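Local coordinates for protein FOKI restriction endonuclease (Planomicrobium okeanokoites, PDB 2FOK) that cleaves double-stranded DNA as a type IIS restriction endonuclease, joining a multi-part DNA-recognition region to a separate metal-dependent cleavage domain, at residues Ala114-Phe119 against Arg290-Met295; Phe8-Asn13 against Ser190-Leu195; Leu64-Lys69 against Asp85-Ala90; Met295-Leu300 against Tyr305-Arg310. All coordinates share one frame; numbering follows the deposited sequence.

How the interactions relate
All four contacts are largely buried, but their chemistry changes with place. Interaction 2 lies about 4 Å from the chain's centre (centre to centre) and is purely aromatic, whereas interaction 3 is about 28 Å out and adds an exposed lysine's salt bridge to an apolar contact inside a single recognition subdomain. Interactions 1 and 4 share Met295 and use one continuous loop: its first part meets the end of helix 104-116 through rings and a water, its second is held by arginines of helix 303-319. Interaction 2 touches both, among other places where Trp10 NE1 bonds to Met295 O, while interaction 3 reaches it by ring packing between Phe8 and Tyr68.

Interaction 1 of 4, residues Ala114-Phe119 against Arg290-Met295; sequences AHALGF and RVYWEM
His115 directs the edge of its imidazole at the face of Tyr292, and this T-shaped pair is the tight part of the contact. CE1 of His115 sits 3.5 Å above the phenol plane, over the centre of the Tyr292 ring, and the two planes are turned 68° to each other. With CG anti to the backbone N (chi1 171°), His115 sends its ring off helix 104-116 to meet the tyrosine, while Phe8 meets the same imidazole. Beyond the ring, Tyr292 OH rests against Ala116, 3.5 Å from its CA; the small alanine lets the hydroxyl come that close to the helix backbone. The helix stops here in a Schellman motif within recognition subdomain 1: Phe119 N bonds back to Ala114 O, Gly118 N to His115 O, and Gly118 takes the positive phi (79°) that favours glycine. Towards the partly exposed Arg290 the fit is looser. Arg290 lays one face of its guanidinium over Gly118, whose CA is 4.0 Å above the plane. Gly118 O is 3.6 Å from Arg290 NH2 without a hydrogen bond to it; that carbonyl is instead bonded by Thr132 OG1. Between the backbones lies a water, 2.9 Å from Arg290 O, 3.0 Å from Tyr292 OH and 3.3 Å from Ala116 O.

Interaction 2 of 4, residues Phe8-Asn13 against Ser190-Leu195; sequences FGWVQN and SGFTSL
A T-shaped aromatic pair, Trp10 against Phe192, joins the loop before helix 17-24 in recognition subdomain 1 to the loop before helix 197-205 in subdomain 2. The phenyl ring comes in edge-on: Phe192 CE1 stands 3.7 Å above the indole plane, over the ring system. Its nearest atoms there are Trp10 CE2 at 3.7 Å and CZ2 at 3.8 Å, both in the six-membered ring, whose centroid is 5.2 Å from that of Phe192. The planes are turned 76° to each other, so ring hydrogens of the phenylalanine face the pi cloud of the tryptophan. In Phe192, CG lies anti to the carbonyl carbon (chi1 -51°), which carries the ring end across to the indole. Trp10 suits the place because its broad face receives the phenyl edge while its one polar atom, NE1, hydrogen-bonds to Met295 O; Tyr226 of helix 222-236 meets the indole as well. The backbones themselves stay well apart, and Gly9 and Gly191, each next to its aromatic residue in sequence, adopt angles at which a side chain would jam against the preceding carbonyl. Cut back to an alanine, Trp10 would probably strip the Phe192 edge of its facing ring and deprive Met295 O of its indole donor. The arrangement is a buried edge-to-face aromatic pair that links loops of the first and second recognition subdomains close to the centre of the chain.

Interaction 3 of 4, residues Leu64-Lys69 against Asp85-Ala90; sequences LIYTYK and DAIIQA
Ile87 ends its side chain over the face of Tyr66, a CH-pi contact in which Ile87 CD1 is 3.8 Å from the ring centroid and 15° off the ring normal. In the isoleucine, chi2 of 172° sets CD1 anti to CA, and the chain reaches out to the ring, offset towards CD1 and CE1 of Tyr66. The tyrosine hydroxyl escapes this apolar setting by bonding to Val26 O. With a leucine in place of Tyr66, Ile87 CD1 would lose the ring face it rests on, a gap is likely to open on that side, and Val26 O would be left without its hydroxyl partner. At the outer edge, the exposed Lys69 reaches Asp85 in a long salt bridge, Lys69 NZ to Asp85 OD2 3.5 Å. Its chain runs extended until chi4, which is nearly eclipsed at 8° and swings NZ back. The same carboxylate oxygen has a weak bond from Thr74 N. Asp85 N, just ahead of the helix, bonds to Gln89 OE1 at 2.6 Å, the donor standing above the plane of the Gln89 amide carbonyl. Tyr66 lies on the outermost strand, 66-67, of a three-stranded antiparallel sheet, next to strand 128-131; Ile87 starts helix 87-91, and both pack against helix 49-60.

Interaction 4 of 4, residues Met295-Leu300 against Tyr305-Arg310; sequences MLATNL and YVRTRR
Arg307 grips Ala297 O side-on with two nitrogens, NE at 2.7 Å and NH2 at 2.6 Å. The oxygen lies in the guanidinium plane, and both bonds are bent, 141° at NE and 143° at NH2, because two donors converge on one atom. NH2 approaches in the carbonyl plane, whereas NE is tilted 27° from it. The group has further partners: NH1 bonds to Arg6 O and NH2 also to Thr7 OG1, while Trp293 makes a cation-pi contact. One helical turn on, Arg310 NH1 bonds to Leu296 O at 2.9 Å, again within the carbonyl plane. Both arginines belong to helix 303-319 of the D3 domain, whose family is in the helix-turn-helix clan, and the loop leading into that helix is thereby fixed to it through carbonyls of buried residues, which these arginines satisfy. Arginine suits both positions, since its flat group can serve several acceptors around its edge. The extended chain of Arg310 brings NE to Asp347 and NH2 to Glu189 in salt bridges; Val306 CG1 lies 3.5 Å over one face of its guanidinium. Apolar packing fills in between: Leu300 CD2 meets Val306 CG2 at 3.5 Å, and Ala297 CB lies 3.7 Å from Arg307 CG.

Interaction 1 of 4, residues Ala114-Phe119 against Arg290-Met295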
loop_
_atom_site.group_PDB
_atom_site.type_symbol
_atom_site.label_atom_id
_atom_site.label_comp_id
_atom_site.label_asym_id
_atom_site.label_seq_id
_atom_site.Cartn_x
_atom_site.Cartn_y
_atom_site.Cartn_z
ATOM N N ALA A 114 3.028 15.864 -10.748
ATOM C CA ALA A 114 3.253 16.437 -12.080
ATOM C C ALA A 114 3.832 15.385 -13.014
ATOM O O ALA A 114 3.424 15.257 -14.163
ATOM C CB ALA A 114 4.199 17.609 -11.984
ATOM N N HIS A 115 4.789 14.627 -12.497
ATOM C CA HIS A 115 5.437 13.583 -13.257
ATOM C C HIS A 115 4.474 12.446 -13.603
ATOM O O HIS A 115 4.490 11.940 -14.727
ATOM C CB HIS A 115 6.633 13.055 -12.460
ATOM C CG HIS A 115 7.255 11.834 -13.051
ATOM N ND1 HIS A 115 6.814 10.560 -12.758
ATOM C CD2 HIS A 115 8.257 11.690 -13.951
ATOM C CE1 HIS A 115 7.517 9.684 -13.453
ATOM N NE2 HIS A 115 8.399 10.343 -14.186
ATOM N N ALA A 116 3.629 12.049 -12.651
ATOM C CA ALA A 116 2.672 10.961 -12.873
ATOM C C ALA A 116 1.670 11.228 -14.009
ATOM O O ALA A 116 1.342 10.321 -14.777
ATOM C CB ALA A 116 1.924 10.651 -11.578
ATOM N N LEU A 117 1.191 12.465 -14.127
ATOM C CA LEU A 117 0.235 12.808 -15.176
ATOM C C LEU A 117 0.919 13.188 -16.486
ATOM O O LEU A 117 0.259 13.572 -17.447
ATOM C CB LEU A 117 -0.673 13.950 -14.721
ATOM C CG LEU A 117 -1.648 13.603 -13.600
ATOM C CD1 LEU A 117 -2.484 14.824 -13.265
ATOM C CD2 LEU A 117 -2.526 12.435 -14.024
ATOM N N GLY A 118 2.245 13.099 -16.505
ATOM C CA GLY A 118 2.997 13.384 -17.712
ATOM C C GLY A 118 3.257 14.820 -18.114
ATOM O O GLY A 118 3.527 15.075 -19.289
ATOM N N PHE A 119 3.205 15.753 -17.171
ATOM C CA PHE A 119 3.438 17.160 -17.493
ATOM C C PHE A 119 4.922 17.513 -17.473
ATOM O O PHE A 119 5.334 18.555 -17.994
ATOM C CB PHE A 119 2.668 18.056 -16.531
ATOM C CG PHE A 119 1.169 17.926 -16.651
ATOM C CD1 PHE A 119 0.564 17.885 -17.900
ATOM C CD2 PHE A 119 0.373 17.850 -15.513
ATOM C CE1 PHE A 119 -0.806 17.770 -18.017
ATOM C CE2 PHE A 119 -0.999 17.739 -15.619
ATOM C CZ PHE A 119 -1.596 17.697 -16.871
ATOM N N ARG A 290 1.860 5.598 -19.732
ATOM C CA ARG A 290 3.227 5.793 -19.278
ATOM C C ARG A 290 3.541 4.906 -18.078
ATOM O O ARG A 290 2.827 4.939 -17.071
ATOM C CB ARG A 290 3.445 7.253 -18.876
ATOM C CG ARG A 290 3.793 8.199 -20.018
ATOM C CD ARG A 290 4.447 9.479 -19.476
ATOM N NE ARG A 290 4.272 10.621 -20.376
ATOM C CZ ARG A 290 5.208 11.543 -20.613
ATOM N NH1 ARG A 290 6.398 11.469 -20.023
ATOM N NH2 ARG A 290 4.952 12.554 -21.435
ATOM N N VAL A 291 4.616 4.123 -18.194
ATOM C CA VAL A 291 5.053 3.214 -17.130
ATOM C C VAL A 291 6.544 3.429 -16.937
ATOM O O VAL A 291 7.292 3.503 -17.907
ATOM C CB VAL A 291 4.832 1.719 -17.511
ATOM C CG1 VAL A 291 5.487 0.811 -16.472
ATOM C CG2 VAL A 291 3.335 1.413 -17.631
ATOM N N TYR A 292 6.978 3.534 -15.691
ATOM C CA TYR A 292 8.386 3.746 -15.413
ATOM C C TYR A 292 8.853 2.796 -14.320
ATOM O O TYR A 292 8.107 2.465 -13.407
ATOM C CB TYR A 292 8.647 5.204 -14.992
ATOM C CG TYR A 292 7.390 5.950 -14.603
ATOM C CD1 TYR A 292 6.592 6.560 -15.572
ATOM C CD2 TYR A 292 6.941 5.952 -13.279
ATOM C CE1 TYR A 292 5.372 7.145 -15.238
ATOM C CE2 TYR A 292 5.720 6.535 -12.935
ATOM C CZ TYR A 292 4.940 7.125 -13.918
ATOM O OH TYR A 292 3.723 7.687 -13.585
ATOM N N TRP A 293 10.099 2.357 -14.461
ATOM C CA TRP A 293 10.782 1.458 -13.545
ATOM C C TRP A 293 10.550 1.823 -12.078
ATOM O O TRP A 293 10.453 0.944 -11.224
ATOM C CB TRP A 293 12.275 1.520 -13.870
ATOM C CG TRP A 293 13.151 0.582 -13.119
ATOM C CD1 TRP A 293 13.343 -0.747 -13.375
ATOM C CD2 TRP A 293 14.026 0.916 -12.043
ATOM N NE1 TRP A 293 14.290 -1.259 -12.528
ATOM C CE2 TRP A 293 14.729 -0.260 -11.699
ATOM C CE3 TRP A 293 14.291 2.100 -11.335
ATOM C CZ2 TRP A 293 15.681 -0.292 -10.673
ATOM C CZ3 TRP A 293 15.241 2.071 -10.313
ATOM C CH2 TRP A 293 15.926 0.880 -9.994
ATOM N N GLU A 294 10.460 3.119 -11.797
ATOM C CA GLU A 294 10.268 3.615 -10.430
ATOM C C GLU A 294 8.867 3.438 -9.872
ATOM O O GLU A 294 8.612 3.792 -8.727
ATOM C CB GLU A 294 10.630 5.099 -10.346
ATOM C CG GLU A 294 12.107 5.387 -10.348
ATOM C CD GLU A 294 12.653 5.584 -11.747
ATOM O OE1 GLU A 294 11.960 5.224 -12.726
ATOM O OE2 GLU A 294 13.784 6.102 -11.868
ATOM N N MET A 295 7.949 2.908 -10.669
ATOM C CA MET A 295 6.588 2.734 -10.187
ATOM C C MET A 295 6.244 1.276 -9.915
ATOM O O MET A 295 5.195 0.978 -9.339
ATOM C CB MET A 295 5.587 3.333 -11.190
ATOM C CG MET A 295 5.285 2.483 -12.426
ATOM S SD MET A 295 3.697 2.952 -13.201
ATOM C CE MET A 295 2.866 1.375 -13.276
HETATM O O HOH W 1 1.739 7.203 -15.724
#

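Interaction 2 of 4, residues Phe8-Asn13 against Ser190-Leu195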
loop_
_atom_site.group_PDB
_atom_site.type_symbol
_atom_site.label_atom_id
_atom_site.label_comp_id
_atom_site.label_asym_id
_atom_site.label_seq_id
_atom_site.Cartn_x
_atom_site.Cartn_y
_atom_site.Cartn_z
ATOM N N PHE A 8 8.280 6.864 -8.167
ATOM C CA PHE A 8 7.221 7.671 -8.793
ATOM C C PHE A 8 5.982 6.849 -9.117
ATOM O O PHE A 8 5.964 5.632 -8.951
ATOM C CB PHE A 8 7.683 8.275 -10.130
ATOM C CG PHE A 8 8.941 9.081 -10.055
ATOM C CD1 PHE A 8 9.001 10.236 -9.284
ATOM C CD2 PHE A 8 10.057 8.705 -10.799
ATOM C CE1 PHE A 8 10.164 11.013 -9.254
ATOM C CE2 PHE A 8 11.219 9.464 -10.781
ATOM C CZ PHE A 8 11.277 10.625 -10.008
ATOM N N GLY A 9 4.959 7.538 -9.618
ATOM C CA GLY A 9 3.726 6.886 -10.028
ATOM C C GLY A 9 2.678 6.741 -8.954
ATOM O O GLY A 9 1.580 6.252 -9.224
ATOM N N TRP A 10 3.002 7.185 -7.744
ATOM C CA TRP A 10 2.093 7.048 -6.614
ATOM C C TRP A 10 2.179 8.217 -5.633
ATOM O O TRP A 10 3.246 8.522 -5.088
ATOM C CB TRP A 10 2.406 5.745 -5.883
ATOM C CG TRP A 10 2.496 4.545 -6.784
ATOM C CD1 TRP A 10 3.628 4.023 -7.357
ATOM C CD2 TRP A 10 1.413 3.725 -7.226
ATOM N NE1 TRP A 10 3.310 2.934 -8.128
ATOM C CE2 TRP A 10 1.957 2.729 -8.067
ATOM C CE3 TRP A 10 0.028 3.733 -6.994
ATOM C CZ2 TRP A 10 1.165 1.749 -8.681
ATOM C CZ3 TRP A 10 -0.760 2.755 -7.605
ATOM C CH2 TRP A 10 -0.187 1.776 -8.439
ATOM N N VAL A 11 1.043 8.860 -5.403
ATOM C CA VAL A 11 0.977 9.994 -4.490
ATOM C C VAL A 11 -0.020 9.664 -3.377
ATOM O O VAL A 11 -1.090 9.124 -3.639
ATOM C CB VAL A 11 0.551 11.287 -5.244
ATOM C CG1 VAL A 11 1.305 12.481 -4.684
ATOM C CG2 VAL A 11 0.843 11.144 -6.744
ATOM N N GLN A 12 0.333 9.996 -2.138
ATOM C CA GLN A 12 -0.508 9.690 -0.979
ATOM C C GLN A 12 -1.234 10.861 -0.317
ATOM O O GLN A 12 -2.309 10.686 0.263
ATOM C CB GLN A 12 0.340 9.020 0.105
ATOM C CG GLN A 12 0.404 7.507 0.063
ATOM C CD GLN A 12 1.296 6.955 1.166
ATOM O OE1 GLN A 12 1.532 5.746 1.250
ATOM N NE2 GLN A 12 1.798 7.847 2.019
ATOM N N ASN A 13 -0.654 12.051 -0.379
ATOM C CA ASN A 13 -1.278 13.175 0.289
ATOM C C ASN A 13 -1.886 14.239 -0.612
ATOM O O ASN A 13 -1.350 14.554 -1.671
ATOM C CB ASN A 13 -0.280 13.782 1.270
ATOM C CG ASN A 13 -0.088 12.911 2.500
ATOM O OD1 ASN A 13 -1.056 12.559 3.174
ATOM N ND2 ASN A 13 1.159 12.550 2.791
ATOM N N SER A 190 4.555 -4.497 1.150
ATOM C CA SER A 190 4.683 -3.195 1.802
ATOM C C SER A 190 4.744 -2.071 0.763
ATOM O O SER A 190 5.536 -2.115 -0.183
ATOM C CB SER A 190 5.918 -3.170 2.705
ATOM O OG SER A 190 7.094 -3.440 1.977
ATOM N N GLY A 191 3.890 -1.071 0.945
ATOM C CA GLY A 191 3.822 0.033 0.011
ATOM C C GLY A 191 2.470 -0.030 -0.680
ATOM O O GLY A 191 1.968 0.977 -1.162
ATOM N N PHE A 192 1.884 -1.228 -0.724
ATOM C CA PHE A 192 0.570 -1.455 -1.334
ATOM C C PHE A 192 -0.264 -2.358 -0.432
ATOM O O PHE A 192 -0.727 -3.420 -0.863
ATOM C CB PHE A 192 0.692 -2.127 -2.711
ATOM C CG PHE A 192 1.641 -1.446 -3.639
ATOM C CD1 PHE A 192 1.228 -0.365 -4.401
ATOM C CD2 PHE A 192 2.960 -1.878 -3.737
ATOM C CE1 PHE A 192 2.112 0.292 -5.257
ATOM C CE2 PHE A 192 3.861 -1.240 -4.583
ATOM C CZ PHE A 192 3.439 -0.147 -5.351
ATOM N N THR A 193 -0.461 -1.930 0.811
ATOM C CA THR A 193 -1.238 -2.692 1.782
ATOM C C THR A 193 -2.667 -2.157 1.869
ATOM O O THR A 193 -2.913 -0.982 1.616
ATOM C CB THR A 193 -0.603 -2.615 3.188
ATOM O OG1 THR A 193 -0.751 -1.289 3.692
ATOM C CG2 THR A 193 0.875 -2.965 3.145
ATOM N N SER A 194 -3.607 -3.020 2.232
ATOM C CA SER A 194 -5.004 -2.610 2.348
ATOM C C SER A 194 -5.620 -3.248 3.587
ATOM O O SER A 194 -5.372 -4.419 3.879
ATOM C CB SER A 194 -5.796 -3.029 1.094
ATOM O OG SER A 194 -7.134 -2.530 1.108
ATOM N N LEU A 195 -6.415 -2.473 4.315
ATOM C CA LEU A 195 -7.066 -2.967 5.519
ATOM C C LEU A 195 -8.408 -3.606 5.199
ATOM O O LEU A 195 -9.254 -2.992 4.544
ATOM C CB LEU A 195 -7.322 -1.831 6.514
ATOM C CG LEU A 195 -6.242 -0.801 6.826
ATOM C CD1 LEU A 195 -6.833 0.270 7.742
ATOM C CD2 LEU A 195 -5.063 -1.474 7.487
#

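Interaction 3 of 4, residues Leu64-Lys69 against Asp85-Ala90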
loop_
_atom_site.group_PDB
_atom_site.type_symbol
_atom_site.label_atom_id
_atom_site.label_comp_id
_atom_site.label_asym_id
_atom_site.label_seq_id
_atom_site.Cartn_x
_atom_site.Cartn_y
_atom_site.Cartn_z
ATOM N N LEU A 64 15.257 25.245 -19.909
ATOM C CA LEU A 64 15.111 24.896 -18.511
ATOM C C LEU A 64 15.091 23.416 -18.170
ATOM O O LEU A 64 14.309 22.632 -18.714
ATOM C CB LEU A 64 13.849 25.563 -17.954
ATOM C CG LEU A 64 13.863 27.095 -17.934
ATOM C CD1 LEU A 64 12.430 27.626 -17.795
ATOM C CD2 LEU A 64 14.742 27.574 -16.789
ATOM N N ILE A 65 15.968 23.055 -17.247
ATOM C CA ILE A 65 16.071 21.697 -16.762
ATOM C C ILE A 65 16.441 21.867 -15.291
ATOM O O ILE A 65 17.303 22.683 -14.959
ATOM C CB ILE A 65 17.158 20.902 -17.537
ATOM C CG1 ILE A 65 17.410 19.549 -16.854
ATOM C CG2 ILE A 65 18.442 21.721 -17.639
ATOM C CD1 ILE A 65 17.722 18.412 -17.819
ATOM N N TYR A 66 15.760 21.139 -14.412
ATOM C CA TYR A 66 16.022 21.234 -12.974
ATOM C C TYR A 66 16.320 19.854 -12.404
ATOM O O TYR A 66 15.693 18.875 -12.793
ATOM C CB TYR A 66 14.808 21.822 -12.228
ATOM C CG TYR A 66 14.275 23.154 -12.739
ATOM C CD1 TYR A 66 15.104 24.272 -12.862
ATOM C CD2 TYR A 66 12.931 23.304 -13.067
ATOM C CE1 TYR A 66 14.600 25.510 -13.300
ATOM C CE2 TYR A 66 12.419 24.535 -13.505
ATOM C CZ TYR A 66 13.259 25.628 -13.618
ATOM O OH TYR A 66 12.753 26.832 -14.060
ATOM N N THR A 67 17.276 19.775 -11.484
ATOM C CA THR A 67 17.622 18.499 -10.861
ATOM C C THR A 67 16.676 18.282 -9.699
ATOM O O THR A 67 16.031 19.220 -9.226
ATOM C CB THR A 67 19.058 18.485 -10.296
ATOM O OG1 THR A 67 19.142 19.389 -9.193
ATOM C CG2 THR A 67 20.067 18.887 -11.356
ATOM N N TYR A 68 16.600 17.045 -9.230
ATOM C CA TYR A 68 15.723 16.716 -8.117
ATOM C C TYR A 68 15.947 17.670 -6.948
ATOM O O TYR A 68 14.999 18.250 -6.422
ATOM C CB TYR A 68 15.973 15.279 -7.657
ATOM C CG TYR A 68 14.737 14.585 -7.133
ATOM C CD1 TYR A 68 14.241 14.866 -5.855
ATOM C CD2 TYR A 68 14.066 13.642 -7.912
ATOM C CE1 TYR A 68 13.099 14.221 -5.365
ATOM C CE2 TYR A 68 12.928 12.992 -7.436
ATOM C CZ TYR A 68 12.450 13.288 -6.163
ATOM O OH TYR A 68 11.326 12.650 -5.700
ATOM N N LYS A 69 17.210 17.836 -6.556
ATOM C CA LYS A 69 17.566 18.708 -5.446
ATOM C C LYS A 69 17.074 20.141 -5.621
ATOM O O LYS A 69 16.380 20.676 -4.760
ATOM C CB LYS A 69 19.080 18.703 -5.240
ATOM C CG LYS A 69 19.514 19.485 -4.018
ATOM C CD LYS A 69 20.772 18.932 -3.397
ATOM C CE LYS A 69 21.080 19.648 -2.084
ATOM N NZ LYS A 69 19.976 20.567 -1.654
ATOM N N ASP A 85 14.390 25.883 0.791
ATOM C CA ASP A 85 15.535 25.229 0.175
ATOM C C ASP A 85 15.428 25.029 -1.344
ATOM O O ASP A 85 16.381 24.556 -1.973
ATOM C CB ASP A 85 15.753 23.864 0.848
ATOM C CG ASP A 85 17.203 23.418 0.815
ATOM O OD1 ASP A 85 18.003 23.939 1.619
ATOM O OD2 ASP A 85 17.547 22.547 -0.018
ATOM N N ALA A 86 14.299 25.394 -1.948
ATOM C CA ALA A 86 14.169 25.158 -3.379
ATOM C C ALA A 86 13.020 25.831 -4.119
ATOM O O ALA A 86 12.212 26.554 -3.534
ATOM C CB ALA A 86 14.113 23.667 -3.615
ATOM N N ILE A 87 12.960 25.555 -5.423
ATOM C CA ILE A 87 11.939 26.096 -6.318
ATOM C C ILE A 87 10.510 25.708 -5.945
ATOM O O ILE A 87 9.680 26.576 -5.672
ATOM C CB ILE A 87 12.180 25.652 -7.778
ATOM C CG1 ILE A 87 13.582 26.069 -8.228
ATOM C CG2 ILE A 87 11.119 26.254 -8.686
ATOM C CD1 ILE A 87 13.981 25.504 -9.571
ATOM N N ILE A 88 10.207 24.416 -5.932
ATOM C CA ILE A 88 8.848 24.008 -5.595
ATOM C C ILE A 88 8.454 24.592 -4.243
ATOM O O ILE A 88 7.364 25.137 -4.086
ATOM C CB ILE A 88 8.715 22.468 -5.570
ATOM C CG1 ILE A 88 8.911 21.922 -6.997
ATOM C CG2 ILE A 88 7.341 22.068 -5.013
ATOM C CD1 ILE A 88 8.405 20.518 -7.234
ATOM N N GLN A 89 9.356 24.484 -3.275
ATOM C CA GLN A 89 9.114 25.000 -1.940
ATOM C C GLN A 89 8.626 26.445 -2.008
ATOM O O GLN A 89 7.615 26.787 -1.401
ATOM C CB GLN A 89 10.397 24.927 -1.103
ATOM C CG GLN A 89 10.612 23.605 -0.373
ATOM C CD GLN A 89 11.866 23.611 0.491
ATOM O OE1 GLN A 89 12.175 24.600 1.162
ATOM N NE2 GLN A 89 12.593 22.502 0.479
ATOM N N ALA A 90 9.333 27.276 -2.772
ATOM C CA ALA A 90 9.008 28.695 -2.903
ATOM C C ALA A 90 7.838 29.084 -3.809
ATOM O O ALA A 90 7.304 30.187 -3.678
ATOM C CB ALA A 90 10.255 29.471 -3.329
#

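Interaction 4 of 4, residues Met295-Leu300 against Tyr305-Arg310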
loop_
_atom_site.group_PDB
_atom_site.type_symbol
_atom_site.label_atom_id
_atom_site.label_comp_id
_atom_site.label_asym_id
_atom_site.label_seq_id
_atom_site.Cartn_x
_atom_site.Cartn_y
_atom_site.Cartn_z
ATOM N N MET A 295 7.949 2.908 -10.669
ATOM C CA MET A 295 6.588 2.734 -10.187
ATOM C C MET A 295 6.244 1.276 -9.915
ATOM O O MET A 295 5.195 0.978 -9.339
ATOM C CB MET A 295 5.587 3.333 -11.190
ATOM C CG MET A 295 5.285 2.483 -12.426
ATOM S SD MET A 295 3.697 2.952 -13.201
ATOM C CE MET A 295 2.866 1.375 -13.276
ATOM N N LEU A 296 7.144 0.379 -10.298
ATOM C CA LEU A 296 6.923 -1.053 -10.139
ATOM C C LEU A 296 7.220 -1.603 -8.742
ATOM O O LEU A 296 7.159 -2.806 -8.528
ATOM C CB LEU A 296 7.735 -1.814 -11.204
ATOM C CG LEU A 296 7.669 -1.233 -12.632
ATOM C CD1 LEU A 296 8.530 -2.054 -13.593
ATOM C CD2 LEU A 296 6.232 -1.230 -13.114
ATOM N N ALA A 297 7.528 -0.720 -7.796
ATOM C CA ALA A 297 7.808 -1.108 -6.414
ATOM C C ALA A 297 8.133 0.138 -5.611
ATOM O O ALA A 297 8.897 0.983 -6.075
ATOM C CB ALA A 297 8.985 -2.104 -6.346
ATOM N N THR A 298 7.562 0.246 -4.408
ATOM C CA THR A 298 7.803 1.410 -3.558
ATOM C C THR A 298 8.641 1.150 -2.301
ATOM O O THR A 298 9.872 1.233 -2.341
ATOM C CB THR A 298 6.468 2.093 -3.122
ATOM O OG1 THR A 298 5.802 1.291 -2.136
ATOM C CG2 THR A 298 5.542 2.285 -4.316
ATOM N N ASN A 299 7.970 0.839 -1.192
ATOM C CA ASN A 299 8.625 0.619 0.094
ATOM C C ASN A 299 9.102 -0.803 0.325
ATOM O O ASN A 299 8.933 -1.361 1.410
ATOM C CB ASN A 299 7.676 1.038 1.221
ATOM C CG ASN A 299 6.994 2.365 0.939
ATOM O OD1 ASN A 299 7.546 3.222 0.246
ATOM N ND2 ASN A 299 5.791 2.544 1.472
ATOM N N LEU A 300 9.720 -1.375 -0.695
ATOM C CA LEU A 300 10.225 -2.732 -0.636
ATOM C C LEU A 300 11.742 -2.694 -0.509
ATOM O O LEU A 300 12.419 -2.142 -1.367
ATOM C CB LEU A 300 9.830 -3.473 -1.918
ATOM C CG LEU A 300 9.641 -4.993 -1.918
ATOM C CD1 LEU A 300 8.295 -5.352 -1.271
ATOM C CD2 LEU A 300 9.710 -5.497 -3.365
ATOM N N TYR A 305 16.077 -4.578 -7.271
ATOM C CA TYR A 305 16.100 -5.862 -7.959
ATOM C C TYR A 305 14.709 -6.208 -8.466
ATOM O O TYR A 305 14.539 -6.622 -9.614
ATOM C CB TYR A 305 16.593 -6.971 -7.023
ATOM C CG TYR A 305 16.354 -8.378 -7.552
ATOM C CD1 TYR A 305 15.104 -8.987 -7.439
ATOM C CD2 TYR A 305 17.372 -9.084 -8.193
ATOM C CE1 TYR A 305 14.870 -10.259 -7.957
ATOM C CE2 TYR A 305 17.149 -10.360 -8.714
ATOM C CZ TYR A 305 15.895 -10.939 -8.594
ATOM O OH TYR A 305 15.666 -12.193 -9.119
ATOM N N VAL A 306 13.718 -6.038 -7.598
ATOM C CA VAL A 306 12.329 -6.344 -7.933
ATOM C C VAL A 306 11.804 -5.466 -9.070
ATOM O O VAL A 306 11.134 -5.956 -9.982
ATOM C CB VAL A 306 11.419 -6.211 -6.675
ATOM C CG1 VAL A 306 10.019 -6.760 -6.956
ATOM C CG2 VAL A 306 12.034 -6.981 -5.528
ATOM N N ARG A 307 12.109 -4.173 -9.021
ATOM C CA ARG A 307 11.672 -3.253 -10.069
ATOM C C ARG A 307 12.164 -3.726 -11.447
ATOM O O ARG A 307 11.440 -3.653 -12.438
ATOM C CB ARG A 307 12.204 -1.845 -9.791
ATOM C CG ARG A 307 11.255 -0.928 -9.010
ATOM C CD ARG A 307 12.026 0.230 -8.371
ATOM N NE ARG A 307 11.209 1.006 -7.440
ATOM C CZ ARG A 307 11.526 2.213 -6.974
ATOM N NH1 ARG A 307 12.655 2.804 -7.348
ATOM N NH2 ARG A 307 10.700 2.840 -6.143
ATOM N N THR A 308 13.401 -4.206 -11.507
ATOM C CA THR A 308 13.959 -4.683 -12.761
ATOM C C THR A 308 13.227 -5.936 -13.240
ATOM O O THR A 308 12.811 -6.022 -14.400
ATOM C CB THR A 308 15.459 -4.994 -12.618
ATOM O OG1 THR A 308 16.115 -3.885 -11.994
ATOM C CG2 THR A 308 16.090 -5.235 -13.978
ATOM N N ARG A 309 13.064 -6.896 -12.337
ATOM C CA ARG A 309 12.378 -8.149 -12.646
ATOM C C ARG A 309 10.992 -7.894 -13.247
ATOM O O ARG A 309 10.625 -8.489 -14.258
ATOM C CB ARG A 309 12.259 -8.991 -11.374
ATOM C CG ARG A 309 11.985 -10.469 -11.599
ATOM C CD ARG A 309 10.963 -10.953 -10.580
ATOM N NE ARG A 309 11.576 -11.356 -9.320
ATOM C CZ ARG A 309 11.121 -11.053 -8.103
ATOM N NH1 ARG A 309 10.023 -10.326 -7.943
ATOM N NH2 ARG A 309 11.773 -11.500 -7.039
ATOM N N ARG A 310 10.214 -7.018 -12.620
ATOM C CA ARG A 310 8.892 -6.708 -13.148
ATOM C C ARG A 310 9.008 -5.929 -14.462
ATOM O O ARG A 310 8.169 -6.072 -15.338
ATOM C CB ARG A 310 8.083 -5.920 -12.118
ATOM C CG ARG A 310 7.516 -6.813 -11.018
ATOM C CD ARG A 310 7.067 -6.027 -9.785
ATOM N NE ARG A 310 6.672 -6.932 -8.712
ATOM C CZ ARG A 310 6.524 -6.580 -7.441
ATOM N NH1 ARG A 310 6.734 -5.330 -7.064
ATOM N NH2 ARG A 310 6.199 -7.492 -6.535
#